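Local coordinates for protein suppressor of RNA silencing p3 (Rice hoja blanca virus, PDB 3AJF) that suppresses RNA-mediated gene silencing in the host, presumably by binding double-stranded RNA, and forms a homodimer, at residues V7-C10 with K11-P14. Residues are numbered along the deposited sequence; the frame is centred on the assembly and turned at random.
Sequences VLTC and KDLP
Cys-10 and Leu-13 face each other as the hydrogen-bonded pair that closes a beta hairpin with a two-residue loop, a compact example of how a tight turn satisfies its own polar backbone. Cys-10 N gives its hydrogen to Leu-13 O at 2.8 Å in a nearly straight bond (167°), and Leu-13 N returns one to Cys-10 O at 2.9 Å. The second bond is the less well directed at its acceptor, since the donor stands well above the carbonyl plane of Cys-10. Leu-13 O also receives a CA-H...O contact from Thr-9 CA. Lys-11 and Asp-12, both with positive phi, form the corners of the type I' turn, whose twist suits so short a hairpin.

The amide of Asp-12, at too poor an angle to bond Cys-10 O, gives its hydrogen to water 1 at 2.9 Å, which also binds Thr-9 OG1 at 2.7 Å. A second water spans the same two residues, donating to Asp-12 OD1 and lying 2.8 Å from Thr-9 OG1. Set between the backbone N and the carbonyl carbon (chi1 64°), Thr-9 OG1 comes near the backbone of Asp-12, and both waters bind it; hydroxyl and carboxylate are thus joined through solvent. Beyond the pair, Thr-9 and Pro-14 form a non-hydrogen-bonded antiparallel pair, where the CA hydrogen of Pro-14 points to Leu-8 O (CA to O 3.3 Å). Val-7 CG1 lies 3.9 Å from Pro-14 CB, the two side chains side by side and pointing the same way.

Strands 9-10 and 13-14 make up this small surface hairpin in the helical domain of the protein, leading into helix 17-30, on which Leu-8 packs while its backbone hydrogen-bonds with Ile-15. Cys-10, the buried member, is disulfide-bonded to Cys-79, tying the hairpin covalently to helix 74-85, and the side chain of Lys-11 touches that same helix at Cys-79, Ser-82 and Thr-83.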
# COMPACT_ATOMS: atom_id res chain seq x y z
N VAL A 7 11.46 8.49 19.44
CA VAL A 7 10.14 8.27 18.92
C VAL A 7 10.13 8.71 17.45
O VAL A 7 10.14 9.89 17.18
CB VAL A 7 9.06 9.04 19.73
CG1 VAL A 7 7.66 8.62 19.29
CG2 VAL A 7 9.26 8.82 21.22
N LEU A 8 10.13 7.76 16.53
CA LEU A 8 9.99 8.08 15.11
C LEU A 8 8.51 8.23 14.80
O LEU A 8 7.70 7.53 15.42
CB LEU A 8 10.57 6.95 14.26
CG LEU A 8 12.03 6.59 14.51
CD1 LEU A 8 12.36 5.27 13.79
CD2 LEU A 8 12.93 7.73 14.03
N THR A 9 8.15 9.13 13.88
CA THR A 9 6.74 9.27 13.51
C THR A 9 6.47 9.18 12.00
O THR A 9 7.30 9.58 11.18
CB THR A 9 6.07 10.55 14.09
OG1 THR A 9 6.69 11.73 13.55
CG2 THR A 9 6.11 10.58 15.64
N CYS A 10 5.30 8.64 11.68
CA CYS A 10 4.77 8.63 10.32
C CYS A 10 3.50 9.45 10.41
O CYS A 10 2.60 9.08 11.15
CB CYS A 10 4.41 7.18 9.93
SG CYS A 10 3.38 7.00 8.42
N LYS A 11 3.42 10.58 9.72
CA LYS A 11 2.22 11.43 9.78
C LYS A 11 1.88 11.74 11.25
O LYS A 11 0.72 11.75 11.64
CB LYS A 11 1.03 10.73 9.10
CG LYS A 11 1.04 10.73 7.55
CD LYS A 11 -0.15 9.90 7.04
CE LYS A 11 -0.52 10.19 5.58
NZ LYS A 11 -2.00 9.99 5.30
N ASP A 12 2.92 11.98 12.05
CA ASP A 12 2.80 12.33 13.47
C ASP A 12 2.37 11.19 14.39
O ASP A 12 2.17 11.40 15.60
CB ASP A 12 1.94 13.60 13.67
CG ASP A 12 2.62 14.86 13.12
OD1 ASP A 12 3.81 15.10 13.44
OD2 ASP A 12 1.96 15.61 12.37
N LEU A 13 2.26 9.98 13.84
CA LEU A 13 1.92 8.79 14.60
C LEU A 13 3.21 8.03 14.88
O LEU A 13 3.97 7.75 13.94
CB LEU A 13 0.97 7.89 13.80
CG LEU A 13 -0.34 8.43 13.20
CD1 LEU A 13 -0.99 7.37 12.27
CD2 LEU A 13 -1.33 8.87 14.27
N PRO A 14 3.46 7.69 16.15
CA PRO A 14 4.64 6.92 16.56
C PRO A 14 4.70 5.54 15.91
O PRO A 14 3.72 4.80 15.88
CB PRO A 14 4.46 6.77 18.06
CG PRO A 14 3.62 7.98 18.45
CD PRO A 14 2.65 8.10 17.31
O HOH W 1 5.61 12.49 11.15
O HOH W 2 6.10 14.12 14.78